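Local coordinates for RNase III inhibitor (Mycobacterium tuberculosis, PDB 5M3I), which is a macro-domain protein of alpha/beta architecture, named as an RNase III inhibitor, whose precise function is not established, at residues V121-L126 and S144-L149; A22-L27 and D153-P158; I85-K90 and I107-V112; L126-G131 and E136-R141; R47-M52 and D79-I84. All coordinates share one frame; numbering follows the deposited sequence.

Interaction 1. Residues V121-L126 and S144-L149; sequences VAVPPL and SAFQQL
Val121 and Phe146 have the nearest CA atoms of the two segments, 10.0 Å apart, so strand 120-123 and the last turn of helix 135-147 are joined through side chains alone. Phe146 spans about half of that distance. Its first torsion (chi1 -78°) sets CG opposite the carbonyl carbon and sends the ring out from the helix, with the CE1-CZ-CE2 end leading toward the sheet. Two valines on the same side of the strand receive it, while Ala122 between them points the other way. Val121 offers CG1, placed between its backbone N and carbonyl carbon (chi1 62°), which lies 3.5 Å from Phe146 CE1 and 3.7 Å from Phe146 CZ. The side chains of Val123 and Phe146 point at each other from opposite directions: Val123 CG2 is 3.8 Å from Phe146 CZ and 3.9 Å from Phe146 CE2. CZ is thus shared by both valines. Each methyl meets the ring obliquely, and all three residues are buried. Just beyond the phenylalanine the chain turns off the helix, held by the backbone bonds Gln148 N to Ala145 O (3.1 Å) and Leu149 N to Phe146 O (2.9 Å). Ile113 of helix 99-115 also packs on Phe146, and Leu142, one turn earlier in the same helix as Phe146, adds to the cover of Val123. Val121 and Val123 pair through their backbones with Val155 of the next strand. Strand 120-123, helix 135-147 and strand 153-156 therefore form a beta-alpha-beta crossover between parallel neighbours, and Phe146 packs the crossover helix onto the sheet of the macro domain.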
# COMPACT_ATOMS: atom_id res chain seq x y z
N VAL A 121 5.71 0.64 8.87
CA VAL A 121 5.22 0.60 7.50
C VAL A 121 5.45 1.94 6.76
O VAL A 121 5.42 3.01 7.37
CB VAL A 121 3.76 0.17 7.51
CG1 VAL A 121 2.95 1.16 8.25
CG2 VAL A 121 3.23 0.02 6.11
N ALA A 122 5.72 1.85 5.47
CA ALA A 122 5.87 3.03 4.59
C ALA A 122 4.69 3.03 3.67
O ALA A 122 4.39 1.99 3.04
CB ALA A 122 7.16 2.97 3.79
N VAL A 123 4.07 4.19 3.54
CA VAL A 123 2.83 4.33 2.79
C VAL A 123 2.95 5.44 1.72
O VAL A 123 3.41 6.53 2.03
CB VAL A 123 1.69 4.70 3.75
CG1 VAL A 123 0.40 4.66 3.03
CG2 VAL A 123 1.66 3.72 4.94
N PRO A 124 2.57 5.16 0.46
CA PRO A 124 2.56 6.14 -0.60
C PRO A 124 1.29 6.94 -0.59
O PRO A 124 0.39 6.63 0.18
CB PRO A 124 2.61 5.30 -1.86
CG PRO A 124 1.88 4.07 -1.48
CD PRO A 124 2.21 3.82 -0.04
N PRO A 125 1.19 7.96 -1.44
CA PRO A 125 -0.01 8.79 -1.43
C PRO A 125 -1.15 8.10 -2.20
O PRO A 125 -1.37 8.36 -3.38
CB PRO A 125 0.46 10.10 -2.08
CG PRO A 125 1.71 9.79 -2.81
CD PRO A 125 2.26 8.49 -2.31
N LEU A 126 -1.90 7.28 -1.49
CA LEU A 126 -2.82 6.34 -2.06
C LEU A 126 -3.87 7.01 -2.97
O LEU A 126 -4.62 7.85 -2.52
CB LEU A 126 -3.57 5.60 -0.96
CG LEU A 126 -2.81 4.84 0.10
CD1 LEU A 126 -3.79 4.30 1.12
CD2 LEU A 126 -2.02 3.70 -0.52
N SER A 144 -5.36 9.50 10.42
CA SER A 144 -6.44 8.97 11.29
C SER A 144 -6.31 7.49 11.49
O SER A 144 -6.37 7.02 12.61
CB SER A 144 -7.82 9.25 10.65
OG SER A 144 -8.14 10.60 10.86
N ALA A 145 -6.07 6.77 10.41
CA ALA A 145 -5.96 5.33 10.51
C ALA A 145 -4.79 4.90 11.42
O ALA A 145 -4.95 4.03 12.27
CB ALA A 145 -5.84 4.70 9.14
N PHE A 146 -3.64 5.56 11.26
CA PHE A 146 -2.43 5.21 12.03
C PHE A 146 -2.45 5.69 13.46
O PHE A 146 -1.73 5.13 14.28
CB PHE A 146 -1.13 5.66 11.31
CG PHE A 146 -0.77 4.75 10.19
CD1 PHE A 146 -0.25 3.51 10.48
CD2 PHE A 146 -1.06 5.07 8.90
CE1 PHE A 146 0.04 2.61 9.47
CE2 PHE A 146 -0.82 4.18 7.88
CZ PHE A 146 -0.27 2.93 8.16
N GLN A 147 -3.28 6.66 13.80
CA GLN A 147 -3.52 6.94 15.19
C GLN A 147 -4.19 5.78 15.95
O GLN A 147 -4.13 5.76 17.18
CB GLN A 147 -4.33 8.21 15.33
CG GLN A 147 -3.45 9.40 15.02
CD GLN A 147 -4.21 10.67 14.98
OE1 GLN A 147 -5.40 10.67 14.82
NE2 GLN A 147 -3.52 11.78 15.13
N GLN A 148 -4.83 4.84 15.25
CA GLN A 148 -5.31 3.62 15.88
C GLN A 148 -4.21 2.57 16.07
O GLN A 148 -4.47 1.54 16.67
CB GLN A 148 -6.44 2.99 15.08
CG GLN A 148 -7.62 3.91 14.75
CD GLN A 148 -8.80 3.15 14.21
OE1 GLN A 148 -9.33 2.22 14.86
NE2 GLN A 148 -9.27 3.58 13.06
N LEU A 149 -2.99 2.84 15.62
CA LEU A 149 -1.88 1.93 15.82
C LEU A 149 -0.75 2.68 16.51
O LEU A 149 0.30 2.91 15.92
CB LEU A 149 -1.42 1.40 14.49
CG LEU A 149 -2.47 0.61 13.70
CD1 LEU A 149 -1.99 0.46 12.29
CD2 LEU A 149 -2.71 -0.74 14.33

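Interaction 2. Residues A22-L27 and D153-P158; sequences ADTEAL and DAVIYP
Ala22 and Tyr157, with Thr24 and Val155, meet on one face of the mixed sheet of the macro domain, over strand 120-123, which lies between strands 26-31 and 153-156. The contact therefore bridges over a strand, and Ala122 of that middle strand touches Ala22, Thr24 and Tyr157. The tyrosine reaches along this surface with its CG opposite the carbonyl carbon (chi1 -74°), which carries the hydroxyl end to the alanine. Ala22 CB sits 3.4 Å from Tyr157 OH and 4.3 Å from Tyr157 CZ, meeting the ring obliquely at its phenolic end. The backbone of Ala22 is also close, its CA lying 3.8 Å from Tyr157 OH. Farther along the sheet the second pair is looser: Thr24 CG2 and Val155 CG2 approach methyl to methyl at 4.1 Å, the two side chains running at a slant to each other. Both methyls lie opposite their own carbonyl carbons and beside the backbone N. Asp23, between the two contact residues of the loop, is the centre of an inverse gamma turn, closed by a weak bond from Thr24 N to Ala22 O. With the methyl of Thr24 given to the valine, its hydroxyl serves its own segment: Thr24 OG1 donates to Ala26 O at 2.7 Å, approaching from above the carbonyl plane, 43° out of it.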
# COMPACT_ATOMS: atom_id res chain seq x y z
N ALA A 22 12.62 2.64 1.83
CA ALA A 22 12.26 2.89 3.21
C ALA A 22 12.80 1.77 4.09
O ALA A 22 12.82 0.60 3.70
CB ALA A 22 10.76 3.00 3.36
N ASP A 23 13.24 2.15 5.28
CA ASP A 23 13.77 1.21 6.24
C ASP A 23 12.65 0.77 7.18
O ASP A 23 12.66 1.09 8.38
CB ASP A 23 14.93 1.87 7.02
CG ASP A 23 15.62 0.92 7.99
OD1 ASP A 23 15.75 -0.30 7.67
OD2 ASP A 23 16.01 1.38 9.08
N THR A 24 11.66 0.09 6.61
CA THR A 24 10.50 -0.34 7.36
C THR A 24 10.27 -1.83 7.16
O THR A 24 10.80 -2.47 6.25
CB THR A 24 9.21 0.44 6.98
OG1 THR A 24 8.95 0.32 5.59
CG2 THR A 24 9.35 1.91 7.34
N GLU A 25 9.48 -2.38 8.04
CA GLU A 25 9.17 -3.80 8.02
C GLU A 25 8.19 -4.15 6.90
O GLU A 25 8.26 -5.24 6.34
CB GLU A 25 8.59 -4.13 9.39
CG GLU A 25 8.48 -5.59 9.68
CD GLU A 25 8.11 -5.87 11.14
OE1 GLU A 25 7.37 -6.85 11.38
OE2 GLU A 25 8.57 -5.11 12.02
N ALA A 26 7.27 -3.21 6.57
CA ALA A 26 6.34 -3.38 5.45
C ALA A 26 6.38 -2.17 4.51
O ALA A 26 6.66 -1.05 4.93
CB ALA A 26 4.93 -3.58 5.96
N LEU A 27 6.10 -2.44 3.24
CA LEU A 27 5.88 -1.38 2.27
C LEU A 27 4.49 -1.55 1.72
O LEU A 27 4.10 -2.67 1.42
CB LEU A 27 6.87 -1.50 1.13
CG LEU A 27 8.35 -1.54 1.48
CD1 LEU A 27 9.15 -1.74 0.21
CD2 LEU A 27 8.76 -0.26 2.16
N ASP A 153 5.35 2.53 13.70
CA ASP A 153 5.94 3.69 13.00
C ASP A 153 5.40 3.70 11.63
O ASP A 153 5.47 2.67 10.91
CB ASP A 153 7.47 3.58 12.93
CG ASP A 153 8.13 3.77 14.28
OD1 ASP A 153 7.74 4.68 15.05
OD2 ASP A 153 9.07 3.02 14.57
N ALA A 154 4.83 4.82 11.23
CA ALA A 154 4.30 4.94 9.89
C ALA A 154 5.07 6.06 9.22
O ALA A 154 5.09 7.16 9.74
CB ALA A 154 2.81 5.25 9.93
N VAL A 155 5.66 5.76 8.09
CA VAL A 155 6.27 6.78 7.25
C VAL A 155 5.34 7.02 6.04
O VAL A 155 5.13 6.12 5.21
CB VAL A 155 7.68 6.40 6.76
CG1 VAL A 155 8.38 7.61 6.13
CG2 VAL A 155 8.54 5.89 7.91
N ILE A 156 4.81 8.24 5.96
CA ILE A 156 3.91 8.63 4.89
C ILE A 156 4.63 9.53 3.87
O ILE A 156 5.17 10.58 4.25
CB ILE A 156 2.72 9.34 5.50
CG1 ILE A 156 2.00 8.37 6.45
CG2 ILE A 156 1.79 9.79 4.38
CD1 ILE A 156 0.77 8.94 7.06
N TYR A 157 4.64 9.08 2.64
CA TYR A 157 5.32 9.74 1.50
C TYR A 157 4.35 10.65 0.73
O TYR A 157 3.35 10.17 0.23
CB TYR A 157 5.91 8.72 0.54
CG TYR A 157 7.15 8.09 1.13
CD1 TYR A 157 7.06 7.13 2.17
CD2 TYR A 157 8.43 8.43 0.65
CE1 TYR A 157 8.17 6.57 2.73
CE2 TYR A 157 9.55 7.82 1.17
CZ TYR A 157 9.41 6.90 2.22
OH TYR A 157 10.55 6.31 2.78
N PRO A 158 4.60 11.97 0.73
CA PRO A 158 3.67 12.84 -0.01
C PRO A 158 3.87 12.73 -1.53
O PRO A 158 4.80 12.06 -1.94
CB PRO A 158 4.01 14.25 0.49
CG PRO A 158 5.28 14.11 1.24
CD PRO A 158 5.31 12.72 1.79

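Interaction 3. Residues I85-K90 and I107-V112; sequences INFPTK and IDLIRV
Ile85 and Leu109 form the tight centre of this contact, with Ile85 CG2 3.7 Å and Ile85 CD1 3.9 Å from the same methyl, Leu109 CD1. The two side chains cross at about a right angle, and the leucine methyl rests against both branches of the isoleucine. Packing thins out beyond this pair: Phe87 CE2 comes no nearer than 4.4 Å to Leu109 CB, and Ile85 CD1 is 4.5 Å from Val112 CG1. Leu109 extends its CG away from the backbone N (chi1 178°), toward the sheet. This is strand-on-helix packing of an alpha/beta fold, here the macro domain: strand 85-88 and helix segment 107-112 run nearly antiparallel, at 164°, their axes 10.1 Å apart at closest approach. Met70 and Phe146 help to close the buried side. Toward the solvent side the chemistry changes: exposed Arg111 reaches back to buried Asp108 and grips it side-on, with Arg111 NE 2.6 Å and Arg111 NH2 2.8 Å from the single oxygen Asp108 OD1, which lies at the edge of the guanidinium and close to its plane. Asp108 OD2 accepts from Met70 N, and Arg111 NH1 has a second acidic partner in Glu115.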
# COMPACT_ATOMS: atom_id res chain seq x y z
N ILE A 85 2.40 -4.98 1.16
CA ILE A 85 0.95 -4.88 1.33
C ILE A 85 0.42 -4.15 0.11
O ILE A 85 0.59 -2.94 -0.04
CB ILE A 85 0.61 -4.13 2.60
CG1 ILE A 85 1.29 -4.80 3.80
CG2 ILE A 85 -0.90 -4.10 2.79
CD1 ILE A 85 1.20 -4.01 5.09
N ASN A 86 -0.21 -4.91 -0.78
CA ASN A 86 -0.78 -4.34 -1.99
C ASN A 86 -2.17 -3.86 -1.67
O ASN A 86 -3.06 -4.64 -1.39
CB ASN A 86 -0.82 -5.38 -3.09
CG ASN A 86 0.57 -5.79 -3.52
OD1 ASN A 86 1.24 -5.06 -4.25
ND2 ASN A 86 1.00 -6.99 -3.12
N PHE A 87 -2.35 -2.54 -1.72
CA PHE A 87 -3.60 -1.86 -1.33
C PHE A 87 -4.35 -1.51 -2.60
O PHE A 87 -3.87 -0.72 -3.41
CB PHE A 87 -3.17 -0.58 -0.60
CG PHE A 87 -4.25 0.17 0.06
CD1 PHE A 87 -5.35 0.60 -0.66
CD2 PHE A 87 -4.15 0.47 1.39
CE1 PHE A 87 -6.33 1.30 -0.04
CE2 PHE A 87 -5.17 1.12 2.03
CZ PHE A 87 -6.24 1.59 1.29
N PRO A 88 -5.55 -2.12 -2.82
CA PRO A 88 -6.29 -1.76 -4.06
C PRO A 88 -6.89 -0.39 -3.99
O PRO A 88 -7.68 -0.11 -3.13
CB PRO A 88 -7.37 -2.85 -4.14
CG PRO A 88 -6.76 -4.02 -3.38
CD PRO A 88 -6.14 -3.32 -2.19
N THR A 89 -6.48 0.48 -4.90
CA THR A 89 -6.98 1.83 -4.97
C THR A 89 -7.93 1.97 -6.17
O THR A 89 -8.56 3.00 -6.31
CB THR A 89 -5.83 2.84 -5.14
OG1 THR A 89 -5.02 2.47 -6.27
CG2 THR A 89 -4.98 2.84 -3.94
N LYS A 90 -8.00 0.95 -7.01
CA LYS A 90 -8.83 0.95 -8.22
C LYS A 90 -9.30 -0.46 -8.52
O LYS A 90 -8.59 -1.47 -8.15
CB LYS A 90 -8.00 1.34 -9.45
CG LYS A 90 -7.53 2.75 -9.50
CD LYS A 90 -6.64 2.92 -10.73
CE LYS A 90 -6.27 4.37 -10.98
NZ LYS A 90 -6.46 4.71 -12.42
N ILE A 107 -9.34 0.17 6.61
CA ILE A 107 -9.85 -0.73 7.61
C ILE A 107 -9.03 -2.03 7.59
O ILE A 107 -8.57 -2.48 8.63
CB ILE A 107 -11.36 -1.02 7.42
CG1 ILE A 107 -12.20 0.24 7.73
CG2 ILE A 107 -11.80 -2.17 8.37
CD1 ILE A 107 -13.69 0.14 7.36
N ASP A 108 -8.84 -2.62 6.40
CA ASP A 108 -8.14 -3.88 6.33
C ASP A 108 -6.64 -3.69 6.50
O ASP A 108 -5.95 -4.62 6.96
CB ASP A 108 -8.44 -4.62 5.06
CG ASP A 108 -8.11 -6.09 5.15
OD1 ASP A 108 -8.65 -6.77 6.03
OD2 ASP A 108 -7.34 -6.60 4.32
N LEU A 109 -6.10 -2.55 6.10
CA LEU A 109 -4.69 -2.29 6.32
C LEU A 109 -4.37 -2.33 7.83
O LEU A 109 -3.36 -2.90 8.21
CB LEU A 109 -4.26 -0.93 5.77
CG LEU A 109 -2.78 -0.57 6.01
CD1 LEU A 109 -1.83 -1.56 5.35
CD2 LEU A 109 -2.50 0.84 5.49
N ILE A 110 -5.22 -1.71 8.66
CA ILE A 110 -5.02 -1.71 10.08
C ILE A 110 -5.10 -3.14 10.61
O ILE A 110 -4.28 -3.56 11.42
CB ILE A 110 -6.12 -0.89 10.78
CG1 ILE A 110 -5.90 0.60 10.52
CG2 ILE A 110 -6.18 -1.18 12.26
CD1 ILE A 110 -7.11 1.43 10.88
N ARG A 111 -6.11 -3.87 10.18
CA ARG A 111 -6.30 -5.24 10.60
C ARG A 111 -5.06 -6.08 10.27
O ARG A 111 -4.61 -6.85 11.06
CB ARG A 111 -7.53 -5.84 9.93
CG ARG A 111 -7.87 -7.24 10.42
CD ARG A 111 -8.97 -7.91 9.61
NE ARG A 111 -8.54 -8.18 8.23
CZ ARG A 111 -7.66 -9.11 7.84
NH1 ARG A 111 -7.09 -9.93 8.72
NH2 ARG A 111 -7.35 -9.23 6.56
N VAL A 112 -4.50 -5.91 9.09
CA VAL A 112 -3.38 -6.71 8.66
C VAL A 112 -2.11 -6.39 9.48
O VAL A 112 -1.29 -7.27 9.76
CB VAL A 112 -3.18 -6.53 7.14
CG1 VAL A 112 -1.81 -6.95 6.66
CG2 VAL A 112 -4.27 -7.30 6.40

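Interaction 4. Residues L126-G131 and E136-R141; sequences LGVGNG and EDVEQR
Val138 and Val128 both hold CG1 opposite the backbone N (chi1 174° and -180°), a setting that turns each CG2 methyl into the gap between helix and loop. There Val138 CG2 and Val128 CG2 lie 4.0 Å apart, the two side chains sliding past each other in opposite directions. The closer approach is to backbone. The fork of Val138 straddles the carbonyl oxygen of Leu126, with Val138 CG2 3.5 Å and Val138 CG1 3.6 Å from Leu126 O, while Leu126 CB stands 4.2 Å from Val138 CG1. One valine thus fits against both Leu126 and Val128 of the loop. Segment 126-131 belongs to the glycine-rich connection between strand 120-123 and helix 135-147, a recurring feature of macro domains that in relatives helps to line the ligand pocket. Gly127, at a positive phi of 71°, bends the chain between Leu126 and Val128, and its backbone pairs with that of Leu133. Leu133 also packs on Val138, while Ile102 of helix 99-115 and Val28 and Thr30 of strand 26-31 pack on Leu126. On the helix, Arg141 NH1 donates to Asp137 O at 2.9 Å; the oxygen lies in the guanidinium plane, and it also takes a weak bond from Arg141 N. Arg141 NE forms a salt bridge with Asp103 OD1, tying helix 135-147 to helix 99-115.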
# COMPACT_ATOMS: atom_id res chain seq x y z
N LEU A 126 -1.90 7.28 -1.49
CA LEU A 126 -2.82 6.34 -2.06
C LEU A 126 -3.87 7.01 -2.97
O LEU A 126 -4.62 7.85 -2.52
CB LEU A 126 -3.57 5.60 -0.96
CG LEU A 126 -2.81 4.84 0.10
CD1 LEU A 126 -3.79 4.30 1.12
CD2 LEU A 126 -2.02 3.70 -0.52
N GLY A 127 -3.89 6.60 -4.23
CA GLY A 127 -4.85 7.11 -5.16
C GLY A 127 -4.67 8.56 -5.63
O GLY A 127 -5.54 9.08 -6.33
N VAL A 128 -3.55 9.20 -5.30
CA VAL A 128 -3.28 10.57 -5.73
C VAL A 128 -2.48 10.56 -7.04
O VAL A 128 -1.51 9.83 -7.16
CB VAL A 128 -2.53 11.35 -4.62
CG1 VAL A 128 -2.25 12.79 -5.05
CG2 VAL A 128 -3.35 11.33 -3.35
N GLY A 129 -2.85 11.41 -7.98
CA GLY A 129 -2.14 11.49 -9.28
C GLY A 129 -2.76 10.50 -10.25
O GLY A 129 -3.76 10.82 -10.88
N ASN A 130 -2.21 9.27 -10.28
CA ASN A 130 -2.80 8.15 -11.07
C ASN A 130 -4.31 8.01 -10.87
O ASN A 130 -5.06 7.89 -11.84
CB ASN A 130 -2.14 6.80 -10.71
CG ASN A 130 -0.67 6.73 -11.12
OD1 ASN A 130 -0.32 6.98 -12.28
ND2 ASN A 130 0.20 6.36 -10.17
N GLY A 131 -4.75 8.02 -9.61
CA GLY A 131 -6.16 7.84 -9.28
C GLY A 131 -7.02 9.08 -9.23
O GLY A 131 -8.24 8.96 -9.11
N GLU A 136 -4.69 16.12 0.39
CA GLU A 136 -5.04 16.53 1.73
C GLU A 136 -6.14 15.63 2.27
O GLU A 136 -6.17 15.34 3.47
CB GLU A 136 -5.44 18.01 1.72
CG GLU A 136 -5.70 18.58 3.09
CD GLU A 136 -5.99 20.06 3.06
OE1 GLU A 136 -5.70 20.76 2.05
OE2 GLU A 136 -6.52 20.54 4.08
N ASP A 137 -7.05 15.18 1.40
CA ASP A 137 -8.12 14.27 1.81
C ASP A 137 -7.56 12.92 2.28
O ASP A 137 -8.03 12.36 3.27
CB ASP A 137 -9.10 14.00 0.66
CG ASP A 137 -10.01 15.17 0.35
OD1 ASP A 137 -10.14 16.08 1.22
OD2 ASP A 137 -10.63 15.16 -0.72
N VAL A 138 -6.67 12.38 1.46
CA VAL A 138 -6.07 11.08 1.68
C VAL A 138 -5.12 11.16 2.88
O VAL A 138 -5.19 10.31 3.76
CB VAL A 138 -5.28 10.63 0.46
CG1 VAL A 138 -4.52 9.32 0.75
CG2 VAL A 138 -6.22 10.42 -0.73
N GLU A 139 -4.35 12.23 2.98
CA GLU A 139 -3.45 12.42 4.14
C GLU A 139 -4.20 12.42 5.47
O GLU A 139 -3.77 11.77 6.40
CB GLU A 139 -2.63 13.70 3.97
CG GLU A 139 -1.60 13.96 5.03
CD GLU A 139 -0.90 15.30 4.86
OE1 GLU A 139 -1.58 16.35 5.00
OE2 GLU A 139 0.31 15.31 4.55
N GLN A 140 -5.35 13.09 5.53
CA GLN A 140 -6.22 13.04 6.73
C GLN A 140 -6.57 11.62 7.10
O GLN A 140 -6.47 11.24 8.26
CB GLN A 140 -7.52 13.79 6.52
CG GLN A 140 -7.37 15.29 6.63
CD GLN A 140 -8.58 16.05 6.04
OE1 GLN A 140 -9.70 15.48 5.94
NE2 GLN A 140 -8.35 17.29 5.60
N ARG A 141 -7.01 10.85 6.12
CA ARG A 141 -7.44 9.49 6.39
C ARG A 141 -6.29 8.61 6.81
O ARG A 141 -6.43 7.81 7.73
CB ARG A 141 -8.15 8.90 5.19
CG ARG A 141 -9.52 9.52 4.98
CD ARG A 141 -9.99 9.30 3.55
NE ARG A 141 -11.38 9.72 3.40
CZ ARG A 141 -11.78 10.99 3.32
NH1 ARG A 141 -10.92 11.99 3.36
NH2 ARG A 141 -13.07 11.25 3.19

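Interaction 5. Residues R47-M52 and D79-I84; sequences RRYPEM and DGPKHI
Lys82 NZ donates to Gly80 O at 3.0 Å, in the carbonyl plane, closing a loop round the backbone of Pro81, whose ring meets Tyr49 on the other segment. That contact is light, Pro81 CG lying 4.2 Å from Tyr49 OH with the side chains at about a right angle. The main contact belongs to Ile84. Its CD1 lies over one face of the Tyr49 ring as a CH-pi contact, 4.0 Å from the ring centroid and 24° off the normal, displaced toward the rim so that Tyr49 CE2 is the nearest atom at 3.7 Å. Arg48 CG covers the opposite face, 3.5 Å above the ring plane, so the ring is sandwiched between two aliphatic groups. The other branch of Ile84 points to Met52, whose chain bends at both chi2 and chi3 and brings CE to 4.2 Å from Ile84 CG2. One isoleucine thus serves a tyrosine with one methyl and a methionine with the other. Tyr49 marks the break between two helices: it leaves the helical path after 40-48 and occupies the N-cap position of 50-61. Phe45 of helix 40-48 packs on both Met52 and Ile84, and Leu27 of strand 26-31 touches Tyr49 and Pro81. This pair of helices therefore rests on the start of strand 83-88, which lies between strands 26-31 and 71-74.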
# COMPACT_ATOMS: atom_id res chain seq x y z
N ARG A 47 9.20 -4.50 -10.66
CA ARG A 47 10.59 -4.68 -11.07
C ARG A 47 11.46 -5.19 -9.92
O ARG A 47 12.39 -5.95 -10.13
CB ARG A 47 11.15 -3.37 -11.68
CG ARG A 47 10.36 -2.89 -12.93
CD ARG A 47 11.14 -2.18 -14.11
NE ARG A 47 12.48 -1.74 -13.69
CZ ARG A 47 13.64 -2.37 -13.94
NH1 ARG A 47 13.70 -3.53 -14.59
NH2 ARG A 47 14.77 -1.81 -13.50
N ARG A 48 11.15 -4.77 -8.72
CA ARG A 48 11.91 -5.18 -7.55
C ARG A 48 11.49 -6.55 -7.00
O ARG A 48 12.31 -7.25 -6.49
CB ARG A 48 11.78 -4.10 -6.47
CG ARG A 48 12.56 -4.34 -5.20
CD ARG A 48 14.07 -4.21 -5.39
NE ARG A 48 14.67 -4.52 -4.11
CZ ARG A 48 14.84 -5.74 -3.61
NH1 ARG A 48 14.52 -6.84 -4.30
NH2 ARG A 48 15.36 -5.88 -2.40
N TYR A 49 10.19 -6.88 -7.08
CA TYR A 49 9.63 -8.09 -6.49
C TYR A 49 8.85 -8.90 -7.52
O TYR A 49 7.65 -9.03 -7.42
CB TYR A 49 8.74 -7.73 -5.31
CG TYR A 49 9.45 -6.97 -4.22
CD1 TYR A 49 10.39 -7.58 -3.39
CD2 TYR A 49 9.18 -5.61 -4.01
CE1 TYR A 49 11.05 -6.86 -2.40
CE2 TYR A 49 9.83 -4.89 -3.02
CZ TYR A 49 10.76 -5.53 -2.21
OH TYR A 49 11.38 -4.79 -1.25
N PRO A 50 9.54 -9.48 -8.50
CA PRO A 50 8.85 -10.18 -9.59
C PRO A 50 7.96 -11.36 -9.16
O PRO A 50 6.93 -11.63 -9.79
CB PRO A 50 9.99 -10.65 -10.49
CG PRO A 50 11.21 -10.69 -9.59
CD PRO A 50 11.01 -9.53 -8.64
N GLU A 51 8.36 -12.04 -8.09
CA GLU A 51 7.60 -13.19 -7.54
C GLU A 51 6.32 -12.71 -6.92
O GLU A 51 5.27 -13.32 -7.11
CB GLU A 51 8.44 -13.98 -6.53
CG GLU A 51 9.65 -14.63 -7.20
CD GLU A 51 10.33 -15.69 -6.35
OE1 GLU A 51 11.10 -15.32 -5.44
OE2 GLU A 51 10.13 -16.89 -6.63
N MET A 52 6.42 -11.60 -6.19
CA MET A 52 5.26 -10.89 -5.66
C MET A 52 4.29 -10.59 -6.79
O MET A 52 3.09 -10.91 -6.68
CB MET A 52 5.69 -9.61 -4.96
CG MET A 52 4.56 -8.79 -4.37
SD MET A 52 3.69 -7.71 -5.50
CE MET A 52 4.92 -6.41 -5.71
N ASP A 79 17.42 -8.85 4.66
CA ASP A 79 17.62 -7.42 4.83
C ASP A 79 16.45 -6.63 4.22
O ASP A 79 16.06 -6.88 3.08
CB ASP A 79 18.94 -7.00 4.17
CG ASP A 79 19.39 -5.61 4.61
OD1 ASP A 79 19.18 -5.24 5.79
OD2 ASP A 79 19.96 -4.89 3.77
N GLY A 80 15.90 -5.69 4.98
CA GLY A 80 14.84 -4.84 4.47
C GLY A 80 13.44 -5.44 4.62
O GLY A 80 13.22 -6.29 5.47
N PRO A 81 12.48 -4.93 3.86
CA PRO A 81 11.07 -5.13 4.13
C PRO A 81 10.69 -6.57 4.05
O PRO A 81 11.12 -7.23 3.12
CB PRO A 81 10.39 -4.39 2.98
CG PRO A 81 11.32 -3.29 2.65
CD PRO A 81 12.70 -3.83 2.89
N LYS A 82 9.94 -7.03 5.05
CA LYS A 82 9.46 -8.41 5.11
C LYS A 82 8.16 -8.62 4.38
O LYS A 82 7.91 -9.70 3.90
CB LYS A 82 9.27 -8.89 6.57
CG LYS A 82 10.48 -8.70 7.51
CD LYS A 82 11.76 -9.41 7.05
CE LYS A 82 12.89 -9.22 8.09
NZ LYS A 82 13.51 -7.87 7.99
N HIS A 83 7.31 -7.57 4.29
CA HIS A 83 5.99 -7.67 3.68
C HIS A 83 5.73 -6.57 2.67
O HIS A 83 6.08 -5.41 2.89
CB HIS A 83 4.90 -7.57 4.74
CG HIS A 83 5.01 -8.59 5.82
ND1 HIS A 83 4.66 -9.91 5.64
CD2 HIS A 83 5.45 -8.49 7.09
CE1 HIS A 83 4.88 -10.58 6.75
NE2 HIS A 83 5.36 -9.74 7.65
N ILE A 84 5.09 -6.95 1.57
CA ILE A 84 4.51 -6.01 0.65
C ILE A 84 3.02 -6.10 0.82
O ILE A 84 2.43 -7.17 0.62
CB ILE A 84 4.83 -6.35 -0.84
CG1 ILE A 84 6.32 -6.63 -1.04
CG2 ILE A 84 4.33 -5.23 -1.75
CD1 ILE A 84 7.22 -5.55 -0.54

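Interactions 1 and 3 lie on one face of the sheet, where Leu126 CD1 packs 3.6 Å from Phe87 CE2. Interactions 2 and 5 lie on the other face and meet just before strand 26-31, where Glu25 O is 2.8 Å from Lys82 N, a probable hydrogen bond. Through the sheet, interactions 1 and 2 are joined by Val123 N and Val155 O at 2.8 Å, and interactions 2 and 3 by Leu27 O and Ile85 N at 2.9 Å. Interaction 4 is nested within the crossover of interaction 1, shares Leu126 with it and uses the same helix; its loop also touches Thr89 and Lys90 of interaction 3. Interactions 4 and 5 are farthest apart, with centres about 23 Å from each other.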